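Local coordinates for protein argonaute (Marinitoga piezophila, PDB 5I4A), which uses short guide RNAs with a 5'-hydroxyl end to bind complementary targets and cleave single-stranded DNA, possibly defending the cell against mobile genetic elements, at residues A[308-313]-A[406-411]; A[324-329]-A[336-341]; A[388-393]-A[397-402]. One frame throughout, in Å; residues are numbered along the deposited sequence.

Contact 1: A[308-313]-A[406-411]; sequences FFEVQK and KLEDIK. With nucleotides of chain B.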
loop_
_atom_site.group_PDB
_atom_site.type_symbol
_atom_site.label_atom_id
_atom_site.label_comp_id
_atom_site.label_asym_id
_atom_site.label_seq_id
_atom_site.Cartn_x
_atom_site.Cartn_y
_atom_site.Cartn_z
ATOM N N PHE A 308 -32.081 15.082 11.911
ATOM C CA PHE A 308 -32.978 15.244 10.771
ATOM C C PHE A 308 -33.318 16.712 10.553
ATOM O O PHE A 308 -33.226 17.225 9.430
ATOM C CB PHE A 308 -34.255 14.428 10.977
ATOM C CG PHE A 308 -35.327 14.721 9.964
ATOM C CD1 PHE A 308 -35.352 14.053 8.751
ATOM C CD2 PHE A 308 -36.304 15.674 10.219
ATOM C CE1 PHE A 308 -36.331 14.326 7.813
ATOM C CE2 PHE A 308 -37.283 15.952 9.285
ATOM C CZ PHE A 308 -37.298 15.276 8.080
ATOM N N PHE A 309 -33.719 17.406 11.619
ATOM C CA PHE A 309 -34.108 18.804 11.476
ATOM C C PHE A 309 -32.916 19.686 11.124
ATOM O O PHE A 309 -33.081 20.702 10.438
ATOM C CB PHE A 309 -34.795 19.289 12.753
ATOM C CG PHE A 309 -36.165 18.701 12.960
ATOM C CD1 PHE A 309 -37.196 18.990 12.080
ATOM C CD2 PHE A 309 -36.424 17.866 14.032
ATOM C CE1 PHE A 309 -38.457 18.453 12.263
ATOM C CE2 PHE A 309 -37.684 17.326 14.225
ATOM C CZ PHE A 309 -38.701 17.620 13.339
ATOM N N GLU A 310 -31.711 19.308 11.561
ATOM C CA GLU A 310 -30.518 20.067 11.198
ATOM C C GLU A 310 -30.284 20.069 9.693
ATOM O O GLU A 310 -29.720 21.028 9.154
ATOM C CB GLU A 310 -29.290 19.499 11.908
ATOM C CG GLU A 310 -29.291 19.646 13.419
ATOM C CD GLU A 310 -28.077 18.992 14.056
ATOM O OE1 GLU A 310 -27.198 18.516 13.307
ATOM O OE2 GLU A 310 -28.003 18.950 15.302
ATOM N N VAL A 311 -30.706 19.012 8.998
ATOM C CA VAL A 311 -30.430 18.838 7.579
ATOM C C VAL A 311 -31.703 18.834 6.741
ATOM O O VAL A 311 -31.658 18.494 5.559
ATOM C CB VAL A 311 -29.613 17.556 7.327
ATOM C CG1 VAL A 311 -28.313 17.589 8.116
ATOM C CG2 VAL A 311 -30.433 16.326 7.692
ATOM N N GLN A 312 -32.839 19.216 7.329
ATOM C CA GLN A 312 -34.117 19.085 6.634
ATOM C C GLN A 312 -34.165 19.944 5.374
ATOM O O GLN A 312 -34.695 19.513 4.342
ATOM C CB GLN A 312 -35.262 19.451 7.577
ATOM C CG GLN A 312 -36.642 19.232 6.989
ATOM C CD GLN A 312 -37.744 19.667 7.931
ATOM O OE1 GLN A 312 -37.510 20.441 8.858
ATOM N NE2 GLN A 312 -38.953 19.167 7.701
ATOM N N LYS A 313 -33.615 21.160 5.436
ATOM C CA LYS A 313 -33.606 22.027 4.262
ATOM C C LYS A 313 -32.846 21.380 3.110
ATOM O O LYS A 313 -33.324 21.354 1.970
ATOM C CB LYS A 313 -32.998 23.384 4.613
ATOM C CG LYS A 313 -32.970 24.360 3.449
ATOM C CD LYS A 313 -32.475 25.732 3.870
ATOM C CE LYS A 313 -32.504 26.708 2.701
ATOM N NZ LYS A 313 -31.597 26.287 1.596
ATOM N N LYS A 406 -21.556 16.898 4.794
ATOM C CA LYS A 406 -21.535 16.876 3.337
ATOM C C LYS A 406 -22.932 16.898 2.737
ATOM O O LYS A 406 -23.084 17.278 1.571
ATOM C CB LYS A 406 -20.755 15.658 2.842
ATOM C CG LYS A 406 -19.285 15.703 3.234
ATOM C CD LYS A 406 -18.518 14.494 2.727
ATOM C CE LYS A 406 -17.063 14.550 3.175
ATOM N NZ LYS A 406 -16.230 13.501 2.524
ATOM N N LEU A 407 -23.954 16.507 3.500
ATOM C CA LEU A 407 -25.325 16.750 3.070
ATOM C C LEU A 407 -25.755 18.182 3.349
ATOM O O LEU A 407 -26.638 18.703 2.662
ATOM C CB LEU A 407 -26.289 15.777 3.752
ATOM C CG LEU A 407 -26.422 14.396 3.107
ATOM C CD1 LEU A 407 -27.635 13.659 3.654
ATOM C CD2 LEU A 407 -26.507 14.527 1.597
ATOM N N GLU A 408 -25.136 18.837 4.333
ATOM C CA GLU A 408 -25.528 20.201 4.669
ATOM C C GLU A 408 -25.108 21.189 3.584
ATOM O O GLU A 408 -25.854 22.123 3.268
ATOM C CB GLU A 408 -24.932 20.601 6.018
ATOM C CG GLU A 408 -25.711 20.101 7.225
ATOM C CD GLU A 408 -24.964 20.336 8.524
ATOM O OE1 GLU A 408 -23.740 20.578 8.469
ATOM O OE2 GLU A 408 -25.599 20.283 9.599
ATOM N N ASP A 409 -23.922 21.004 2.998
ATOM C CA ASP A 409 -23.378 21.983 2.064
ATOM C C ASP A 409 -23.634 21.648 0.601
ATOM O O ASP A 409 -23.616 22.560 -0.234
ATOM C CB ASP A 409 -21.871 22.157 2.296
ATOM C CG ASP A 409 -21.561 23.103 3.445
ATOM O OD1 ASP A 409 -21.472 22.634 4.600
ATOM O OD2 ASP A 409 -21.414 24.319 3.195
ATOM N N ILE A 410 -23.863 20.377 0.275
ATOM C CA ILE A 410 -24.321 19.957 -1.047
ATOM C C ILE A 410 -23.362 20.429 -2.135
ATOM O O ILE A 410 -23.693 21.317 -2.931
ATOM C CB ILE A 410 -25.754 20.460 -1.317
ATOM C CG1 ILE A 410 -26.654 20.194 -0.112
ATOM C CG2 ILE A 410 -26.360 19.782 -2.540
ATOM C CD1 ILE A 410 -28.111 20.542 -0.354
ATOM N N LYS A 411 -22.168 19.848 -2.178
ATOM C CA LYS A 411 -21.279 20.058 -3.314
ATOM C C LYS A 411 -21.647 19.062 -4.407
ATOM O O LYS A 411 -21.639 17.852 -4.154
ATOM C CB LYS A 411 -19.822 19.898 -2.905
ATOM C CG LYS A 411 -19.396 20.841 -1.791
ATOM C CD LYS A 411 -17.927 20.680 -1.444
ATOM C CE LYS A 411 -17.539 21.583 -0.284
ATOM N NZ LYS A 411 -16.119 21.400 0.116
ATOM P P A B 2 -18.529 10.613 3.496
ATOM O OP1 A B 2 -17.168 11.173 3.665
ATOM O OP2 A B 2 -19.715 11.483 3.691
ATOM O "O5'" A B 2 -18.591 10.003 2.027
ATOM C "C5'" A B 2 -19.731 9.291 1.564
ATOM C "C4'" A B 2 -19.644 9.063 0.079
ATOM O "O4'" A B 2 -19.801 10.334 -0.607
ATOM C "C3'" A B 2 -18.307 8.533 -0.416
ATOM O "O3'" A B 2 -18.186 7.126 -0.298
ATOM C "C2'" A B 2 -18.251 9.045 -1.847
ATOM O "O2'" A B 2 -19.065 8.258 -2.703
ATOM C "C1'" A B 2 -18.901 10.416 -1.689
ATOM N N9 A B 2 -17.906 11.455 -1.364
ATOM C C8 A B 2 -17.695 12.062 -0.152
ATOM N N7 A B 2 -16.733 12.954 -0.161
ATOM C C5 A B 2 -16.278 12.926 -1.475
ATOM C C6 A B 2 -15.265 13.637 -2.142
ATOM N N6 A B 2 -14.492 14.556 -1.553
ATOM N N1 A B 2 -15.068 13.365 -3.451
ATOM C C2 A B 2 -15.840 12.447 -4.042
ATOM N N3 A B 2 -16.821 11.716 -3.515
ATOM C C4 A B 2 -16.990 12.008 -2.219
#

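Contact 2: A[324-329]-A[336-341]; sequences SVFYRA and SKVEFL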
loop_
_atom_site.group_PDB
_atom_site.type_symbol
_atom_site.label_atom_id
_atom_site.label_comp_id
_atom_site.label_asym_id
_atom_site.label_seq_id
_atom_site.Cartn_x
_atom_site.Cartn_y
_atom_site.Cartn_z
ATOM N N SER A 324 -33.499 17.786 -8.622
ATOM C CA SER A 324 -32.273 18.170 -7.940
ATOM C C SER A 324 -31.059 17.516 -8.585
ATOM O O SER A 324 -31.193 16.698 -9.497
ATOM C CB SER A 324 -32.337 17.781 -6.465
ATOM O OG SER A 324 -32.242 16.373 -6.306
ATOM N N VAL A 325 -29.867 17.875 -8.111
ATOM C CA VAL A 325 -28.640 17.261 -8.612
ATOM C C VAL A 325 -28.641 15.760 -8.345
ATOM O O VAL A 325 -28.090 14.980 -9.133
ATOM C CB VAL A 325 -27.410 17.959 -7.994
ATOM C CG1 VAL A 325 -27.496 17.946 -6.474
ATOM C CG2 VAL A 325 -26.115 17.326 -8.477
ATOM N N PHE A 326 -29.269 15.324 -7.249
ATOM C CA PHE A 326 -29.350 13.894 -6.959
ATOM C C PHE A 326 -30.146 13.159 -8.032
ATOM O O PHE A 326 -29.732 12.094 -8.508
ATOM C CB PHE A 326 -29.974 13.672 -5.576
ATOM C CG PHE A 326 -30.071 12.224 -5.179
ATOM C CD1 PHE A 326 -29.037 11.609 -4.494
ATOM C CD2 PHE A 326 -31.199 11.480 -5.488
ATOM C CE1 PHE A 326 -29.124 10.276 -4.131
ATOM C CE2 PHE A 326 -31.288 10.148 -5.130
ATOM C CZ PHE A 326 -30.252 9.547 -4.449
ATOM N N TYR A 327 -31.301 13.710 -8.420
ATOM C CA TYR A 327 -32.131 13.054 -9.427
ATOM C C TYR A 327 -31.532 13.179 -10.822
ATOM O O TYR A 327 -31.684 12.271 -11.642
ATOM C CB TYR A 327 -33.545 13.632 -9.414
ATOM C CG TYR A 327 -34.357 13.247 -8.200
ATOM C CD1 TYR A 327 -35.051 12.043 -8.160
ATOM C CD2 TYR A 327 -34.436 14.088 -7.097
ATOM C CE1 TYR A 327 -35.797 11.687 -7.051
ATOM C CE2 TYR A 327 -35.179 13.739 -5.986
ATOM C CZ TYR A 327 -35.858 12.536 -5.969
ATOM O OH TYR A 327 -36.603 12.184 -4.866
ATOM N N ARG A 328 -30.866 14.296 -11.115
ATOM C CA ARG A 328 -30.209 14.430 -12.412
ATOM C C ARG A 328 -29.034 13.469 -12.527
ATOM O O ARG A 328 -28.792 12.904 -13.600
ATOM C CB ARG A 328 -29.755 15.873 -12.632
ATOM C CG ARG A 328 -30.897 16.882 -12.660
ATOM C CD ARG A 328 -30.488 18.190 -13.325
ATOM N NE ARG A 328 -29.302 18.783 -12.719
ATOM C CZ ARG A 328 -29.322 19.535 -11.624
ATOM N NH1 ARG A 328 -30.469 19.782 -11.009
ATOM N NH2 ARG A 328 -28.193 20.036 -11.143
ATOM N N ALA A 329 -28.300 13.262 -11.430
ATOM C CA ALA A 329 -27.202 12.301 -11.443
ATOM C C ALA A 329 -27.709 10.889 -11.708
ATOM O O ALA A 329 -27.116 10.145 -12.497
ATOM C CB ALA A 329 -26.437 12.355 -10.122
ATOM N N SER A 336 -33.461 3.588 -14.116
ATOM C CA SER A 336 -34.832 3.655 -14.610
ATOM C C SER A 336 -35.671 4.608 -13.770
ATOM O O SER A 336 -36.453 5.399 -14.309
ATOM C CB SER A 336 -35.456 2.258 -14.629
ATOM O OG SER A 336 -35.555 1.720 -13.322
ATOM N N LYS A 337 -35.504 4.565 -12.450
ATOM C CA LYS A 337 -36.238 5.471 -11.578
ATOM C C LYS A 337 -35.582 5.506 -10.205
ATOM O O LYS A 337 -34.774 4.641 -9.850
ATOM C CB LYS A 337 -37.707 5.057 -11.458
ATOM C CG LYS A 337 -37.869 3.703 -10.818
ATOM C CD LYS A 337 -39.320 3.265 -10.762
ATOM C CE LYS A 337 -39.507 2.219 -9.713
ATOM N NZ LYS A 337 -40.867 1.606 -9.803
ATOM N N VAL A 338 -35.946 6.531 -9.439
ATOM C CA VAL A 338 -35.529 6.691 -8.053
ATOM C C VAL A 338 -36.760 6.519 -7.177
ATOM O O VAL A 338 -37.795 7.151 -7.420
ATOM C CB VAL A 338 -34.868 8.060 -7.815
ATOM C CG1 VAL A 338 -34.380 8.175 -6.375
ATOM C CG2 VAL A 338 -33.722 8.269 -8.792
ATOM N N GLU A 339 -36.651 5.663 -6.165
ATOM C CA GLU A 339 -37.790 5.323 -5.324
ATOM C C GLU A 339 -37.342 5.269 -3.873
ATOM O O GLU A 339 -36.449 4.494 -3.523
ATOM C CB GLU A 339 -38.403 3.987 -5.745
ATOM C CG GLU A 339 -39.562 3.536 -4.879
ATOM C CD GLU A 339 -40.176 2.240 -5.366
ATOM O OE1 GLU A 339 -41.250 1.858 -4.853
ATOM O OE2 GLU A 339 -39.587 1.604 -6.265
ATOM N N PHE A 340 -37.965 6.082 -3.032
ATOM C CA PHE A 340 -37.728 6.046 -1.596
ATOM C C PHE A 340 -38.863 5.254 -0.962
ATOM O O PHE A 340 -40.008 5.714 -0.924
ATOM C CB PHE A 340 -37.615 7.457 -1.031
ATOM C CG PHE A 340 -36.442 8.214 -1.576
ATOM C CD1 PHE A 340 -35.155 7.893 -1.180
ATOM C CD2 PHE A 340 -36.617 9.219 -2.509
ATOM C CE1 PHE A 340 -34.065 8.571 -1.689
ATOM C CE2 PHE A 340 -35.528 9.903 -3.021
ATOM C CZ PHE A 340 -34.253 9.576 -2.610
ATOM N N LEU A 341 -38.545 4.045 -0.502
ATOM C CA LEU A 341 -39.550 3.166 0.074
ATOM C C LEU A 341 -40.052 3.733 1.392
ATOM O O LEU A 341 -39.273 4.232 2.206
ATOM C CB LEU A 341 -38.968 1.773 0.301
ATOM C CG LEU A 341 -38.130 1.156 -0.820
ATOM C CD1 LEU A 341 -37.618 -0.206 -0.387
ATOM C CD2 LEU A 341 -38.935 1.045 -2.103
HETATM O O HOH W 1 -38.976 9.819 -5.807
#

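Contact 3: A[388-393]-A[397-402]; sequences PLVRNF and LILQPI. With nucleotides of chain B.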
loop_
_atom_site.group_PDB
_atom_site.type_symbol
_atom_site.label_atom_id
_atom_site.label_comp_id
_atom_site.label_asym_id
_atom_site.label_seq_id
_atom_site.Cartn_x
_atom_site.Cartn_y
_atom_site.Cartn_z
ATOM N N PRO A 388 -18.718 -1.586 14.175
ATOM C CA PRO A 388 -20.043 -1.931 14.724
ATOM C C PRO A 388 -21.198 -1.571 13.806
ATOM O O PRO A 388 -22.145 -2.357 13.674
ATOM C CB PRO A 388 -20.091 -1.133 16.034
ATOM C CG PRO A 388 -18.675 -0.951 16.419
ATOM C CD PRO A 388 -17.928 -0.787 15.133
ATOM N N LEU A 389 -21.144 -0.403 13.162
ATOM C CA LEU A 389 -22.223 0.004 12.267
ATOM C C LEU A 389 -22.427 -1.021 11.157
ATOM O O LEU A 389 -23.555 -1.447 10.887
ATOM C CB LEU A 389 -21.922 1.385 11.685
ATOM C CG LEU A 389 -22.900 1.926 10.641
ATOM C CD1 LEU A 389 -24.303 2.025 11.219
ATOM C CD2 LEU A 389 -22.433 3.278 10.125
ATOM N N VAL A 390 -21.336 -1.436 10.507
ATOM C CA VAL A 390 -21.429 -2.468 9.477
ATOM C C VAL A 390 -21.859 -3.795 10.088
ATOM O O VAL A 390 -22.699 -4.513 9.530
ATOM C CB VAL A 390 -20.080 -2.599 8.745
ATOM C CG1 VAL A 390 -20.184 -3.595 7.598
ATOM C CG2 VAL A 390 -19.604 -1.243 8.260
ATOM N N ARG A 391 -21.298 -4.133 11.250
ATOM C CA ARG A 391 -21.523 -5.439 11.862
ATOM C C ARG A 391 -22.973 -5.619 12.299
ATOM O O ARG A 391 -23.539 -6.709 12.155
ATOM C CB ARG A 391 -20.566 -5.597 13.043
ATOM C CG ARG A 391 -20.692 -6.848 13.889
ATOM C CD ARG A 391 -19.436 -6.955 14.747
ATOM N NE ARG A 391 -19.603 -7.742 15.962
ATOM C CZ ARG A 391 -18.606 -8.051 16.786
ATOM N NH1 ARG A 391 -17.370 -7.645 16.518
ATOM N NH2 ARG A 391 -18.840 -8.769 17.876
ATOM N N ASN A 392 -23.593 -4.563 12.822
ATOM C CA ASN A 392 -24.931 -4.654 13.392
ATOM C C ASN A 392 -26.031 -4.267 12.416
ATOM O O ASN A 392 -27.211 -4.479 12.720
ATOM C CB ASN A 392 -25.028 -3.772 14.638
ATOM C CG ASN A 392 -23.948 -4.085 15.647
ATOM O OD1 ASN A 392 -23.561 -5.241 15.814
ATOM N ND2 ASN A 392 -23.446 -3.055 16.319
ATOM N N PHE A 393 -25.681 -3.713 11.261
ATOM C CA PHE A 393 -26.687 -3.244 10.328
ATOM C C PHE A 393 -27.419 -4.424 9.692
ATOM O O PHE A 393 -26.835 -5.495 9.500
ATOM C CB PHE A 393 -26.047 -2.386 9.246
ATOM C CG PHE A 393 -26.886 -1.224 8.837
ATOM C CD1 PHE A 393 -27.061 -0.147 9.690
ATOM C CD2 PHE A 393 -27.510 -1.207 7.605
ATOM C CE1 PHE A 393 -27.840 0.925 9.318
ATOM C CE2 PHE A 393 -28.290 -0.144 7.231
ATOM C CZ PHE A 393 -28.455 0.926 8.086
ATOM N N LEU A 397 -29.870 -4.763 3.633
ATOM C CA LEU A 397 -29.713 -3.393 3.170
ATOM C C LEU A 397 -28.272 -3.139 2.748
ATOM O O LEU A 397 -27.331 -3.693 3.322
ATOM C CB LEU A 397 -30.106 -2.391 4.259
ATOM C CG LEU A 397 -31.533 -2.479 4.805
ATOM C CD1 LEU A 397 -31.717 -1.508 5.958
ATOM C CD2 LEU A 397 -32.544 -2.202 3.706
ATOM N N ILE A 398 -28.113 -2.289 1.738
ATOM C CA ILE A 398 -26.800 -1.889 1.244
ATOM C C ILE A 398 -26.410 -0.626 2.006
ATOM O O ILE A 398 -26.925 0.462 1.738
ATOM C CB ILE A 398 -26.810 -1.659 -0.270
ATOM C CG1 ILE A 398 -27.259 -2.928 -0.998
ATOM C CG2 ILE A 398 -25.429 -1.231 -0.755
ATOM C CD1 ILE A 398 -27.411 -2.754 -2.497
ATOM N N LEU A 399 -25.496 -0.776 2.959
ATOM C CA LEU A 399 -25.118 0.321 3.839
ATOM C C LEU A 399 -24.387 1.403 3.052
ATOM O O LEU A 399 -23.358 1.136 2.419
ATOM C CB LEU A 399 -24.250 -0.215 4.977
ATOM C CG LEU A 399 -23.744 0.745 6.052
ATOM C CD1 LEU A 399 -24.882 1.577 6.586
ATOM C CD2 LEU A 399 -23.089 -0.040 7.173
ATOM N N GLN A 400 -24.918 2.627 3.087
ATOM C CA GLN A 400 -24.365 3.757 2.341
ATOM C C GLN A 400 -24.273 4.971 3.255
ATOM O O GLN A 400 -25.093 5.895 3.165
ATOM C CB GLN A 400 -25.209 4.068 1.102
ATOM C CG GLN A 400 -25.153 2.999 0.012
ATOM C CD GLN A 400 -23.806 2.943 -0.693
ATOM O OE1 GLN A 400 -22.939 3.786 -0.466
ATOM N NE2 GLN A 400 -23.629 1.947 -1.554
ATOM N N PRO A 401 -23.271 5.017 4.130
ATOM C CA PRO A 401 -23.156 6.146 5.059
ATOM C C PRO A 401 -22.654 7.401 4.360
ATOM O O PRO A 401 -21.970 7.347 3.337
ATOM C CB PRO A 401 -22.144 5.655 6.103
ATOM C CG PRO A 401 -21.902 4.182 5.788
ATOM C CD PRO A 401 -22.207 4.025 4.336
ATOM N N ILE A 402 -23.007 8.547 4.938
ATOM C CA ILE A 402 -22.543 9.837 4.432
ATOM C C ILE A 402 -22.511 10.829 5.588
ATOM O O ILE A 402 -23.390 10.823 6.454
ATOM C CB ILE A 402 -23.420 10.344 3.265
ATOM C CG1 ILE A 402 -22.888 11.680 2.734
ATOM C CG2 ILE A 402 -24.882 10.460 3.687
ATOM C CD1 ILE A 402 -23.533 12.135 1.445
ATOM P P A B 2 -18.529 10.613 3.496
ATOM O OP1 A B 2 -17.168 11.173 3.665
ATOM O OP2 A B 2 -19.715 11.483 3.691
ATOM O "O5'" A B 2 -18.591 10.003 2.027
ATOM C "C5'" A B 2 -19.731 9.291 1.564
ATOM C "C4'" A B 2 -19.644 9.063 0.079
ATOM O "O4'" A B 2 -19.801 10.334 -0.607
ATOM C "C3'" A B 2 -18.307 8.533 -0.416
ATOM O "O3'" A B 2 -18.186 7.126 -0.298
ATOM C "C2'" A B 2 -18.251 9.045 -1.847
ATOM O "O2'" A B 2 -19.065 8.258 -2.703
ATOM C "C1'" A B 2 -18.901 10.416 -1.689
ATOM N N9 A B 2 -17.906 11.455 -1.364
ATOM C C8 A B 2 -17.695 12.062 -0.152
ATOM N N7 A B 2 -16.733 12.954 -0.161
ATOM C C5 A B 2 -16.278 12.926 -1.475
ATOM C C6 A B 2 -15.265 13.637 -2.142
ATOM N N6 A B 2 -14.492 14.556 -1.553
ATOM N N1 A B 2 -15.068 13.365 -3.451
ATOM C C2 A B 2 -15.840 12.447 -4.042
ATOM N N3 A B 2 -16.821 11.716 -3.515
ATOM C C4 A B 2 -16.990 12.008 -2.219
#

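Contact 1: A[308-313]-A[406-411]
Val-311 and Glu-408 meet where two helical parts of the Rossmann-like Mid domain touch: the joint between helices 305-310 and 312-320, and the final turn of helix 404-409. Followed along 406-411, the contact illustrates how one short helix can serve several neighbours. Lys-406 serves the guide RNA. Extended beyond CG, its chain carries NZ to nucleotide A2 of chain B, where NZ donates to both N7 and OP1 at 2.8 Å, tying base and phosphate to a single ammonium group. Leu-407 directs its CB toward 308-313 and, like Val-311, rests on Leu-378 of strand 374-379, a support the two helical elements share. Glu-408 makes the direct contact. With CG anti to the carbonyl carbon (chi1 -81°), its chain crosses the Val-311 side chain at about a right angle, laying a methylene on a methyl, Glu-408 CG to Val-311 CG1 at 3.7 Å. Beyond that apolar part, Glu-408 OE2 lies 4.4 Å from Glu-310 OE1, like charges that might slightly raise the pKa of either. A weak, long ion pair of Glu-310 with Lys-404 may offset this. At Ile-410 the helix gives way to positive phi, and the side chain packs on Ser-314 and Glu-317 of helix 312-320, while a weak backbone bond still runs from Ile-410 N back to Lys-406 O at 3.4 Å.

Contact 2: A[324-329]-A[336-341]
Phe-326 and Tyr-327 of helix 325-333 reach Val-338 and Phe-340 of strand 337-340, a case of a helix lying on the strand that follows it in a parallel alpha/beta sheet. The short axes approach to 9.5 Å, with directions 132° apart. The tight part is apolar. Phe-326, its CG anti to the backbone N (chi1 -179°), sends its ring down to the strand, and Val-338 CG1 sits at the ring edge, 3.9 Å from Phe-326 CE2. That same ring corner meets Phe-340 CZ, the two phenylalanines arriving from opposite directions. Tyr-327 comes in beside them and lays CE1 against Val-338 CB at 3.8 Å. Its hydroxyl then stands at the edge of the Phe-340 ring, with Tyr-327 OH only 3.1 Å from Phe-340 CE2, and has its main polar partner in the carbonyl oxygen of Phe-319. The Phe-319 ring closes the cluster, meeting those of both phenylalanines.

The margin is looser: there a water gives weak hydrogen bonds to Tyr-327 OH and to Val-338 O. Separately, within the strand, Glu-339 turns its CB away from the helix, and its carboxylate makes a long salt bridge with Lys-337. No direct hydrogen bond crosses between 324-329 and 336-341, so the contact probably rests on the fit of the rings and the burial of apolar surface, with the hydroxyl oxygen probably favoured by the slightly positive ring edge.

Contact 3: A[388-393]-A[397-402]
The beta-alpha-beta unit formed by strand 374-379, helix 387-392 and strand 398-403 brings Leu-399 against Leu-389, Val-390 and Phe-393, and it shows how one strand residue can join a helix to its sheet. Helix and strand run nearly antiparallel, at 156°, with their short axes 10.0 Å apart. With CG anti to the backbone N (chi1 -179°), Leu-399 extends toward the helix, where the branch at CG sends one methyl to the ring and the other to the helix backbone. Leu-399 CD1 stands almost squarely above the Phe-393 ring, 3.8 Å from the centroid and 7° off the normal, a CH-pi contact over the face. Leu-399 CD2 slips against the helix itself, 3.7 Å from Val-390 CA, and also touches Val-390 CG2. Leu-389 CG closes in on Leu-399 CD2 at 4.0 Å.

The Phe-393 ring, just past the helix end, is shared: its CE2 also meets Leu-397 CD1 at 3.9 Å, the two side chains crossing at about a right angle. Phe-301 packs edge-to-face with it, and Ala-375 and Val-377 of the neighbouring strand touch it too. Replacing Phe-393 by an alanine would probably open a gap under Leu-399 CD1 and leave Leu-397 without its aromatic neighbour.

Further along, the strand turns from the helix to the guide. Ile-402 CG1 comes within 3.3 Å of OP2 of nucleotide A2 of chain B, and Pro-401 packs on a sugar of the RNA. Val-390 also reaches Leu-638 of the PIWI domain, and Arg-391, whose CB points away from the strand, touches Tyr-634. An amphipathic helix laid on a parallel sheet in this way, with the nucleic acid near the strand's C-terminal end, is typical of the Rossmann-like fold of Argonaute Mid domains.

Overall arrangement
All three contacts belong to the Mid domain and lie on the same side of the chain's centre. Contact 1 closes a long loop of chain in which contacts 2 and 3 are nested one after the other. Contacts 2 and 3, with centres about 21 Å apart, each set a helix on a different strand of the same parallel sheet. Contact 1 sits about 17 Å from contact 2 and about 20 Å from contact 3, centre to centre. It touches the latter, since helix 404-409 follows strand 398-403 and Leu-407 CD2 packs on Ile-402 CD1 at 3.8 Å. The end of strand 398-403 and helix 404-409 thus together face guide nucleotide A2 of chain B, through Ile-402 and Lys-406.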